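Local structure of AbyA5 (Verrucosispora maris, 4YWF) at residues R112-I117 with I161-A166; E118-R123 with A134-T139; R225-E230 with V292-A297; T263-R266 with T271-T274. The protein catalyses acetate elimination in spirotetronate/spirotetramate biosynthesis as an esterase-like lyase of the alpha/beta-hydrolase superfamily. The protein carries 4 engineered substitutions. All blocks are in the same frame, centred on the assembly; numbering follows the deposited sequence.

Contact 1 (R112-I117 with I161-A166)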
loop_
_atom_site.group_PDB
_atom_site.type_symbol
_atom_site.label_atom_id
_atom_site.label_comp_id
_atom_site.label_asym_id
_atom_site.label_seq_id
_atom_site.Cartn_x
_atom_site.Cartn_y
_atom_site.Cartn_z
ATOM N N ARG A 112 13.864 -13.800 9.748
ATOM C CA ARG A 112 14.619 -15.067 9.802
ATOM C C ARG A 112 14.381 -15.822 11.142
ATOM O O ARG A 112 14.529 -17.030 11.216
ATOM C CB ARG A 112 16.117 -14.853 9.526
ATOM N N THR A 113 13.951 -15.110 12.167
ATOM C CA THR A 113 13.550 -15.703 13.454
ATOM C C THR A 113 12.077 -16.213 13.435
ATOM O O THR A 113 11.621 -16.895 14.330
ATOM C CB THR A 113 13.749 -14.680 14.587
ATOM O OG1 THR A 113 12.781 -13.629 14.514
ATOM C CG2 THR A 113 15.156 -14.015 14.490
ATOM N N VAL A 114 11.345 -15.920 12.369
ATOM C CA VAL A 114 9.905 -16.148 12.367
ATOM C C VAL A 114 9.539 -17.227 11.342
ATOM O O VAL A 114 9.470 -16.954 10.113
ATOM C CB VAL A 114 9.153 -14.879 12.005
ATOM C CG1 VAL A 114 7.679 -15.178 11.997
ATOM C CG2 VAL A 114 9.438 -13.818 13.042
ATOM N N PRO A 115 9.331 -18.443 11.827
ATOM C CA PRO A 115 9.013 -19.495 10.866
ATOM C C PRO A 115 7.769 -19.081 10.097
ATOM O O PRO A 115 6.834 -18.491 10.669
ATOM C CB PRO A 115 8.717 -20.716 11.759
ATOM C CG PRO A 115 9.406 -20.431 13.062
ATOM C CD PRO A 115 9.261 -18.936 13.226
ATOM N N GLY A 116 7.784 -19.340 8.810
ATOM C CA GLY A 116 6.608 -19.075 7.994
ATOM C C GLY A 116 6.759 -17.861 7.086
ATOM O O GLY A 116 6.125 -17.837 6.038
ATOM N N ILE A 117 7.593 -16.874 7.468
ATOM C CA ILE A 117 7.797 -15.691 6.617
ATOM C C ILE A 117 8.823 -15.980 5.558
ATOM O O ILE A 117 9.966 -16.269 5.864
ATOM C CB ILE A 117 8.211 -14.402 7.374
ATOM C CG1 ILE A 117 7.220 -14.113 8.520
ATOM C CG2 ILE A 117 8.253 -13.230 6.403
ATOM C CD1 ILE A 117 7.392 -12.753 9.190
ATOM N N ILE A 161 3.100 -8.018 10.343
ATOM C CA ILE A 161 1.810 -8.651 10.745
ATOM C C ILE A 161 1.451 -9.902 9.956
ATOM O O ILE A 161 0.426 -10.522 10.272
ATOM C CB ILE A 161 0.602 -7.687 10.777
ATOM C CG1 ILE A 161 0.335 -7.055 9.404
ATOM C CG2 ILE A 161 0.847 -6.644 11.869
ATOM C CD1 ILE A 161 -0.909 -6.150 9.365
ATOM N N LEU A 162 2.300 -10.324 9.009
ATOM C CA LEU A 162 2.078 -11.576 8.251
ATOM C C LEU A 162 1.715 -12.772 9.109
ATOM O O LEU A 162 0.804 -13.508 8.767
ATOM C CB LEU A 162 3.261 -11.906 7.349
ATOM C CG LEU A 162 3.374 -11.026 6.105
ATOM C CD1 LEU A 162 4.731 -11.164 5.419
ATOM C CD2 LEU A 162 2.265 -11.326 5.098
ATOM N N PRO A 163 2.433 -13.008 10.204
ATOM C CA PRO A 163 2.062 -14.216 10.985
ATOM C C PRO A 163 0.635 -14.134 11.513
ATOM O O PRO A 163 -0.049 -15.156 11.567
ATOM C CB PRO A 163 3.066 -14.216 12.185
ATOM C CG PRO A 163 4.142 -13.288 11.769
ATOM C CD PRO A 163 3.592 -12.312 10.757
ATOM N N GLU A 164 0.198 -12.950 11.917
ATOM C CA GLU A 164 -1.163 -12.825 12.465
ATOM C C GLU A 164 -2.214 -12.961 11.373
ATOM O O GLU A 164 -3.226 -13.594 11.573
ATOM C CB GLU A 164 -1.334 -11.537 13.212
ATOM C CG GLU A 164 -0.503 -11.507 14.482
ATOM C CD GLU A 164 0.541 -10.420 14.461
ATOM O OE1 GLU A 164 0.202 -9.333 14.952
ATOM O OE2 GLU A 164 1.689 -10.646 13.957
ATOM N N LEU A 165 -1.951 -12.434 10.185
ATOM C CA LEU A 165 -2.823 -12.729 9.020
ATOM C C LEU A 165 -2.879 -14.212 8.607
ATOM O O LEU A 165 -3.949 -14.768 8.349
ATOM C CB LEU A 165 -2.393 -11.879 7.830
ATOM C CG LEU A 165 -2.538 -10.373 7.946
ATOM C CD1 LEU A 165 -1.916 -9.697 6.704
ATOM C CD2 LEU A 165 -3.980 -9.942 8.091
ATOM N N ALA A 166 -1.740 -14.893 8.573
ATOM C CA ALA A 166 -1.766 -16.345 8.391
ATOM C C ALA A 166 -2.603 -17.073 9.489
ATOM O O ALA A 166 -3.298 -18.043 9.183
ATOM C CB ALA A 166 -0.368 -16.904 8.344
#
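Pro163 presents the CG corner of its ring to a shallow hollow between Val114 and Ile117. These two residues are the ends of a type II beta turn that leads from helix 94-111 into edge strand 118-124 of the alpha/beta-hydrolase sheet. Val114 CG1 rests 4.0 Å from Pro163 CG, with the valine lying across the ring at about a right angle. Ile117 comes in at a slant, its CD1 4.1 Å from Pro163 CD. Its CG1 stands anti to the carbonyl carbon (chi1 -53°), and the chain then runs straight out (chi2 -170°), so the terminal methyl reaches the ring. The other branch, Ile117 CG2, meets Leu162 CD1 at 4.2 Å, so one forked isoleucine covers two helix residues. Leu162 also packs on Trp132 and Ala134 of strand 127-134 and on strand 171-174, which makes a long apolar side chain apt there. Proline suits the first turn of helix 162-167, where its lack of an N-H costs no helical bond. In the beta turn Pro115 supplies the fixed phi, and Gly116 adopts a phi of 107°, at which a CB would press on the preceding carbonyl oxygen. Ile117 N closes the turn on Val114 O at 3.2 Å.

Contact 2 (E118-R123 with A134-T139)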
loop_
_atom_site.group_PDB
_atom_site.type_symbol
_atom_site.label_atom_id
_atom_site.label_comp_id
_atom_site.label_asym_id
_atom_site.label_seq_id
_atom_site.Cartn_x
_atom_site.Cartn_y
_atom_site.Cartn_z
ATOM N N GLU A 118 8.386 -15.862 4.307
ATOM C CA GLU A 118 9.180 -16.163 3.149
ATOM C C GLU A 118 9.238 -15.011 2.167
ATOM O O GLU A 118 8.275 -14.333 1.952
ATOM C CB GLU A 118 8.596 -17.375 2.431
ATOM C CG GLU A 118 9.363 -17.850 1.214
ATOM C CD GLU A 118 8.734 -19.119 0.607
ATOM O OE1 GLU A 118 8.055 -19.890 1.348
ATOM O OE2 GLU A 118 8.892 -19.328 -0.628
ATOM N N ARG A 119 10.384 -14.834 1.562
ATOM C CA ARG A 119 10.594 -13.831 0.523
ATOM C C ARG A 119 10.253 -14.404 -0.840
ATOM O O ARG A 119 10.694 -15.499 -1.194
ATOM C CB ARG A 119 12.075 -13.426 0.541
ATOM C CG ARG A 119 12.525 -12.682 -0.701
ATOM C CD ARG A 119 13.999 -12.346 -0.641
ATOM N NE ARG A 119 14.145 -11.044 -0.043
ATOM C CZ ARG A 119 15.006 -10.734 0.912
ATOM N NH1 ARG A 119 15.896 -11.630 1.372
ATOM N NH2 ARG A 119 15.014 -9.487 1.369
ATOM N N LEU A 120 9.484 -13.662 -1.613
ATOM C CA LEU A 120 9.197 -13.982 -2.986
ATOM C C LEU A 120 9.905 -12.919 -3.855
ATOM O O LEU A 120 9.893 -11.761 -3.560
ATOM C CB LEU A 120 7.705 -13.912 -3.236
ATOM C CG LEU A 120 6.802 -14.752 -2.328
ATOM C CD1 LEU A 120 5.339 -14.521 -2.715
ATOM C CD2 LEU A 120 7.189 -16.231 -2.457
ATOM N N GLU A 121 10.507 -13.342 -4.949
ATOM C CA GLU A 121 11.146 -12.429 -5.922
ATOM C C GLU A 121 10.623 -12.825 -7.302
ATOM O O GLU A 121 10.736 -13.985 -7.706
ATOM C CB GLU A 121 12.669 -12.564 -5.851
ATOM C CG GLU A 121 13.420 -11.385 -6.509
ATOM C CD GLU A 121 14.780 -11.046 -5.852
ATOM O OE1 GLU A 121 15.016 -11.362 -4.659
ATOM O OE2 GLU A 121 15.627 -10.432 -6.522
ATOM N N LEU A 122 9.993 -11.881 -7.986
ATOM C CA LEU A 122 9.445 -12.074 -9.307
ATOM C C LEU A 122 10.254 -11.248 -10.301
ATOM O O LEU A 122 10.252 -10.034 -10.283
ATOM C CB LEU A 122 7.977 -11.626 -9.333
ATOM C CG LEU A 122 7.013 -12.385 -8.394
ATOM C CD1 LEU A 122 7.103 -12.000 -6.901
ATOM C CD2 LEU A 122 5.593 -12.156 -8.857
ATOM N N ARG A 123 10.980 -11.920 -11.177
ATOM C CA ARG A 123 11.795 -11.245 -12.169
ATOM C C ARG A 123 10.906 -11.057 -13.386
ATOM O O ARG A 123 10.530 -12.024 -14.052
ATOM C CB ARG A 123 13.065 -12.067 -12.421
ATOM N N ALA A 134 3.435 -15.299 4.099
ATOM C CA ALA A 134 3.329 -16.286 5.175
ATOM C C ALA A 134 2.091 -17.055 4.944
ATOM O O ALA A 134 1.237 -16.628 4.162
ATOM C CB ALA A 134 3.289 -15.653 6.543
ATOM N N GLY A 135 2.005 -18.212 5.589
ATOM C CA GLY A 135 0.806 -19.057 5.469
ATOM C C GLY A 135 0.758 -19.825 4.160
ATOM O O GLY A 135 -0.288 -20.359 3.814
ATOM N N LEU A 136 1.879 -19.944 3.438
ATOM C CA LEU A 136 1.907 -20.738 2.220
ATOM C C LEU A 136 1.959 -22.246 2.518
ATOM O O LEU A 136 2.492 -22.640 3.532
ATOM C CB LEU A 136 3.142 -20.395 1.342
ATOM C CG LEU A 136 3.357 -18.940 0.953
ATOM C CD1 LEU A 136 4.569 -18.740 0.068
ATOM C CD2 LEU A 136 2.123 -18.426 0.258
ATOM N N SER A 137 1.433 -23.081 1.609
ATOM C CA SER A 137 1.290 -24.538 1.868
ATOM C C SER A 137 0.889 -25.306 0.582
ATOM O O SER A 137 -0.006 -24.897 -0.124
ATOM C CB SER A 137 0.226 -24.778 2.971
ATOM O OG SER A 137 0.173 -26.135 3.391
ATOM N N THR A 138 1.577 -26.399 0.291
ATOM C CA THR A 138 1.170 -27.368 -0.738
ATOM C C THR A 138 0.079 -28.346 -0.264
ATOM O O THR A 138 -0.625 -28.890 -1.099
ATOM C CB THR A 138 2.336 -28.277 -1.148
ATOM O OG1 THR A 138 3.064 -28.642 0.040
ATOM C CG2 THR A 138 3.267 -27.588 -2.193
ATOM N N THR A 139 -0.046 -28.572 1.049
ATOM C CA THR A 139 -1.024 -29.528 1.603
ATOM C C THR A 139 -2.430 -28.916 1.902
ATOM O O THR A 139 -3.454 -29.491 1.544
ATOM C CB THR A 139 -0.440 -30.235 2.842
ATOM O OG1 THR A 139 -0.050 -29.286 3.828
ATOM C CG2 THR A 139 0.797 -31.013 2.469
#
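Leu136 sets its CD1 methyl over the flat face of the Glu118 carboxylate, beside Leu120, and the apolar part of this contact consists of little more. Leu120 CD2 lies 4.4 Å from Leu136 CD1, a loose touch between two methyl groups. Leucine fits both places, because a branched tip spreads apolar surface where the sheet edge meets a loop. CG of Leu136 is anti to its carbonyl carbon (chi1 -55°), and its extended chi2 carries CD1 across to the strand.

The polar part begins with Glu118, whose side chain is fully extended (chi1 -178°) and crosses the leucine at about a right angle. Glu118 OE1 lies 3.9 Å from Leu136 CD1, a van der Waals neighbour and not a polar partner. The charge is met by Arg205, which forms a salt bridge with OE2. Arg205 also packs on Leu136 and shares a backbone hydrogen bond with Ser137, so it ties strand and loop together.

The setting is a beta hairpin at the edge of the sheet, in which strands 118-124 and 127-134 run antiparallel. Glu118 and Leu120, two positions apart on the first strand, reach the chain as it leaves the second, just beyond Ala134. Gly135 turns that chain with a positive phi of 77°.

Within the loop, Thr139 OG1 donates to Ser137 OG at 3.2 Å, while Thr139 N makes a weak bond to Ser137 OG at 3.4 Å. Serine suits the bend, its short side chain holding OG within reach of the backbone; Glu140 N is a further partner.

Contact 3 (R225-E230 with V292-A297)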
loop_
_atom_site.group_PDB
_atom_site.type_symbol
_atom_site.label_atom_id
_atom_site.label_comp_id
_atom_site.label_asym_id
_atom_site.label_seq_id
_atom_site.Cartn_x
_atom_site.Cartn_y
_atom_site.Cartn_z
ATOM N N ARG A 225 -9.571 -1.320 -10.892
ATOM C CA ARG A 225 -9.324 -1.357 -12.332
ATOM C C ARG A 225 -9.105 -2.803 -12.758
ATOM O O ARG A 225 -9.598 -3.207 -13.814
ATOM C CB ARG A 225 -8.083 -0.473 -12.661
ATOM C CG ARG A 225 -7.390 -0.794 -13.980
ATOM C CD ARG A 225 -8.194 -0.192 -15.124
ATOM N NE ARG A 225 -8.270 1.277 -15.008
ATOM C CZ ARG A 225 -9.281 2.046 -15.457
ATOM N NH1 ARG A 225 -10.369 1.503 -16.038
ATOM N NH2 ARG A 225 -9.229 3.362 -15.298
ATOM N N ALA A 226 -8.457 -3.616 -11.914
ATOM C CA ALA A 226 -8.187 -5.024 -12.277
ATOM C C ALA A 226 -9.426 -5.880 -12.211
ATOM O O ALA A 226 -9.586 -6.787 -13.035
ATOM C CB ALA A 226 -7.138 -5.666 -11.383
ATOM N N ALA A 227 -10.269 -5.627 -11.195
ATOM C CA ALA A 227 -11.281 -6.567 -10.796
ATOM C C ALA A 227 -12.158 -7.060 -11.946
ATOM O O ALA A 227 -12.444 -8.261 -12.009
ATOM C CB ALA A 227 -12.179 -5.953 -9.714
ATOM N N PRO A 228 -12.587 -6.164 -12.835
ATOM C CA PRO A 228 -13.552 -6.733 -13.818
ATOM C C PRO A 228 -12.939 -7.779 -14.769
ATOM O O PRO A 228 -13.650 -8.687 -15.180
ATOM C CB PRO A 228 -14.093 -5.500 -14.551
ATOM C CG PRO A 228 -13.852 -4.345 -13.596
ATOM C CD PRO A 228 -12.578 -4.690 -12.861
ATOM N N SER A 229 -11.643 -7.708 -15.033
ATOM C CA SER A 229 -10.902 -8.728 -15.810
ATOM C C SER A 229 -10.007 -9.715 -15.014
ATOM O O SER A 229 -9.096 -10.333 -15.573
ATOM C CB SER A 229 -10.032 -7.988 -16.812
ATOM O OG SER A 229 -9.532 -6.807 -16.229
ATOM N N GLU A 230 -10.262 -9.873 -13.722
ATOM C CA GLU A 230 -9.476 -10.757 -12.928
ATOM C C GLU A 230 -10.400 -11.487 -12.003
ATOM O O GLU A 230 -10.647 -11.010 -10.855
ATOM C CB GLU A 230 -8.388 -9.996 -12.156
ATOM C CG GLU A 230 -7.543 -10.875 -11.260
ATOM C CD GLU A 230 -7.078 -12.160 -11.959
ATOM O OE1 GLU A 230 -6.063 -12.126 -12.648
ATOM O OE2 GLU A 230 -7.733 -13.174 -11.842
ATOM N N VAL A 292 -17.498 -3.888 -11.538
ATOM C CA VAL A 292 -16.859 -4.518 -10.358
ATOM C C VAL A 292 -17.915 -5.318 -9.656
ATOM O O VAL A 292 -18.815 -4.703 -9.057
ATOM C CB VAL A 292 -16.335 -3.443 -9.399
ATOM C CG1 VAL A 292 -15.796 -4.037 -8.108
ATOM C CG2 VAL A 292 -15.282 -2.572 -10.087
ATOM N N ARG A 293 -17.847 -6.653 -9.726
ATOM C CA ARG A 293 -18.915 -7.513 -9.159
ATOM C C ARG A 293 -18.493 -8.334 -7.922
ATOM O O ARG A 293 -18.876 -9.485 -7.734
ATOM C CB ARG A 293 -19.473 -8.460 -10.197
ATOM C CG ARG A 293 -20.656 -7.871 -10.937
ATOM C CD ARG A 293 -20.232 -7.453 -12.318
ATOM N NE ARG A 293 -21.197 -6.505 -12.857
ATOM C CZ ARG A 293 -21.516 -6.382 -14.146
ATOM N NH1 ARG A 293 -20.962 -7.140 -15.087
ATOM N NH2 ARG A 293 -22.423 -5.492 -14.484
ATOM N N ILE A 294 -17.804 -7.657 -7.033
ATOM C CA ILE A 294 -17.252 -8.276 -5.841
ATOM C C ILE A 294 -17.441 -7.261 -4.761
ATOM O O ILE A 294 -17.641 -6.080 -5.050
ATOM C CB ILE A 294 -15.750 -8.567 -6.008
ATOM C CG1 ILE A 294 -15.007 -7.314 -6.502
ATOM C CG2 ILE A 294 -15.554 -9.746 -6.964
ATOM C CD1 ILE A 294 -13.499 -7.386 -6.466
ATOM N N PRO A 295 -17.403 -7.728 -3.508
ATOM C CA PRO A 295 -17.564 -6.752 -2.468
ATOM C C PRO A 295 -16.368 -5.796 -2.425
ATOM O O PRO A 295 -15.216 -6.169 -2.760
ATOM C CB PRO A 295 -17.749 -7.590 -1.184
ATOM C CG PRO A 295 -17.557 -9.005 -1.584
ATOM C CD PRO A 295 -17.649 -9.117 -3.046
ATOM N N VAL A 296 -16.689 -4.542 -2.114
ATOM C CA VAL A 296 -15.738 -3.490 -1.986
ATOM C C VAL A 296 -16.008 -2.718 -0.743
ATOM O O VAL A 296 -17.109 -2.223 -0.542
ATOM C CB VAL A 296 -15.782 -2.501 -3.159
ATOM C CG1 VAL A 296 -14.747 -1.433 -2.936
ATOM C CG2 VAL A 296 -15.552 -3.216 -4.470
ATOM N N ALA A 297 -14.981 -2.605 0.077
ATOM C CA ALA A 297 -15.018 -1.853 1.349
ATOM C C ALA A 297 -14.013 -0.714 1.251
ATOM O O ALA A 297 -12.947 -0.896 0.657
ATOM C CB ALA A 297 -14.671 -2.803 2.530
#
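Ala227 CB points at Ile294 and Val292, joining the C-terminal end of the helix of a beta-alpha-beta crossover to the approach to the next strand of the alpha/beta-hydrolase sheet. The crossover runs from strand 207-215 through helix 218-226 to strand 233-239, and segment 292-297 leads into the adjacent parallel strand 296-301. Alanine suits the spot because its single methyl lets the backbone of the 3-10 turn come close: Ala227 CB is 3.8 Å from Ile294 CD1 and 4.4 Å from Val292 CG1.

Ile294 gets there through its torsions. CG1 sits between the backbone N and the carbonyl carbon (chi1 50°), the crowded position, and chi2 is extended, so CD1 is carried out to the alanine. The residue also packs on Arg234 and Ile236 of strand 233-239.

Val292 splits its two methyls between two partners. CG1, anti to the backbone N (chi1 174°), faces Ala227, while Val292 CG2, beside that N, meets Pro228 CG at 4.2 Å, the two side chains meeting at a slant. Proline is apt in the 3-10 turn of residues 227-228, since its ring offers a stiff apolar edge.

Arg225, turned away, makes a salt bridge with Asp288, and Glu230 makes one with Arg232. After the proline, Ser229 folds back: its OG donates to Ala226 O at 3.2 Å, from 37° above the carbonyl plane.

Contact 4 (T263-R266 with T271-T274)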
loop_
_atom_site.group_PDB
_atom_site.type_symbol
_atom_site.label_atom_id
_atom_site.label_comp_id
_atom_site.label_asym_id
_atom_site.label_seq_id
_atom_site.Cartn_x
_atom_site.Cartn_y
_atom_site.Cartn_z
ATOM N N THR A 263 6.270 12.535 -5.746
ATOM C CA THR A 263 6.248 11.054 -5.715
ATOM C C THR A 263 5.565 10.450 -6.908
ATOM O O THR A 263 6.079 9.522 -7.553
ATOM C CB THR A 263 5.558 10.561 -4.434
ATOM O OG1 THR A 263 6.263 11.094 -3.347
ATOM C CG2 THR A 263 5.557 9.068 -4.326
ATOM N N LEU A 264 4.378 10.960 -7.230
ATOM C CA LEU A 264 3.650 10.394 -8.383
ATOM C C LEU A 264 4.445 10.514 -9.656
ATOM O O LEU A 264 4.471 9.606 -10.487
ATOM C CB LEU A 264 2.303 11.106 -8.605
ATOM C CG LEU A 264 0.987 10.520 -8.082
ATOM C CD1 LEU A 264 -0.179 11.230 -8.791
ATOM C CD2 LEU A 264 0.843 9.006 -8.286
ATOM N N ALA A 265 5.045 11.682 -9.844
ATOM C CA ALA A 265 5.915 11.896 -10.971
ATOM C C ALA A 265 7.095 10.904 -10.941
ATOM O O ALA A 265 7.415 10.323 -11.964
ATOM C CB ALA A 265 6.392 13.328 -10.992
ATOM N N ARG A 266 7.700 10.650 -9.774
ATOM C CA ARG A 266 8.810 9.662 -9.744
ATOM C C ARG A 266 8.275 8.294 -10.118
ATOM O O ARG A 266 8.745 7.644 -11.052
ATOM C CB ARG A 266 9.488 9.555 -8.367
ATOM C CG ARG A 266 10.474 8.367 -8.294
ATOM C CD ARG A 266 11.638 8.467 -9.313
ATOM N NE ARG A 266 12.421 9.712 -9.096
ATOM C CZ ARG A 266 13.645 9.816 -8.548
ATOM N NH1 ARG A 266 14.351 8.746 -8.150
ATOM N NH2 ARG A 266 14.164 11.034 -8.402
ATOM N N THR A 271 7.244 14.069 -14.947
ATOM C CA THR A 271 7.600 15.209 -14.114
ATOM C C THR A 271 6.316 15.792 -13.498
ATOM O O THR A 271 5.258 15.453 -13.948
ATOM C CB THR A 271 8.340 16.295 -14.935
ATOM O OG1 THR A 271 7.429 16.966 -15.801
ATOM C CG2 THR A 271 9.434 15.659 -15.777
ATOM N N PRO A 272 6.441 16.702 -12.520
ATOM C CA PRO A 272 5.363 17.433 -11.863
ATOM C C PRO A 272 4.408 18.238 -12.791
ATOM O O PRO A 272 3.200 18.266 -12.550
ATOM C CB PRO A 272 6.131 18.399 -10.930
ATOM C CG PRO A 272 7.359 17.627 -10.574
ATOM C CD PRO A 272 7.755 17.036 -11.905
ATOM N N ALA A 273 4.974 18.903 -13.798
ATOM C CA ALA A 273 4.243 19.611 -14.872
ATOM C C ALA A 273 3.436 18.684 -15.803
ATOM O O ALA A 273 2.454 19.097 -16.421
ATOM C CB ALA A 273 5.263 20.377 -15.725
ATOM N N THR A 274 3.913 17.458 -15.964
ATOM C CA THR A 274 3.273 16.525 -16.873
ATOM C C THR A 274 2.476 15.381 -16.155
ATOM O O THR A 274 1.724 14.688 -16.812
ATOM C CB THR A 274 4.310 15.905 -17.839
ATOM O OG1 THR A 274 5.323 15.230 -17.090
ATOM C CG2 THR A 274 4.973 16.990 -18.717
#
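Pro272 lays the CD end of its ring against Ala265, a buried alanine on helix 258-268. Traced from its CB, Pro272 draws nearer: Pro272 CB is 5.1 Å from Ala265 CB, CG 4.4 Å and CD 4.1 Å. The approach continues into the backbone, where Ala265 CB lies 3.7 Å from Pro272 N and 3.5 Å from Thr271 C. The methyl therefore sits against the peptide link between threonine and proline more closely than against the ring itself. A small side chain is apt, as the returning chain passes only 4.9 Å away, measured from Ala265 CA to Thr271 CA. The ring also touches Val261 and Asp262, one helical turn earlier, while Ala265 touches Val275 of the next helix.

Thr271 points its own side chain away from the helix, and its OG1 shares a hydrogen bond of 3.0 Å with Thr274 OG1. Thr274 N bonds to Thr271 O as well, so both threonines close the bend that Pro272 stiffens. Together these features make a compact helix-loop-helix connection between helices 258-268 and 275-278. It belongs to the helical insertion between strands 233-239 and 296-301, a place where alpha/beta-hydrolases commonly carry lid or cap elements.

Contacts 1 and 2 are neighbours, their centres about 12 Å apart, touching where Leu162 and Ala166 pack on Ala134 and Gly135; contact 2 falls within the chain span bracketed by contact 1. Both sit at the edge of the sheet that carries strands 118-124 and 127-134. Contact 3 comes later, about 24 Å from contact 2 between centres, and reaches the same sheet through strand 296-301. Contact 4 lies along the chain between the two segments of contact 3, its centre about 36 Å from that of contact 1 and across the chain's centre. Contacts 1 to 3 thus join pieces at the sheet, while contact 4 lies where this fold commonly carries its lid or cap.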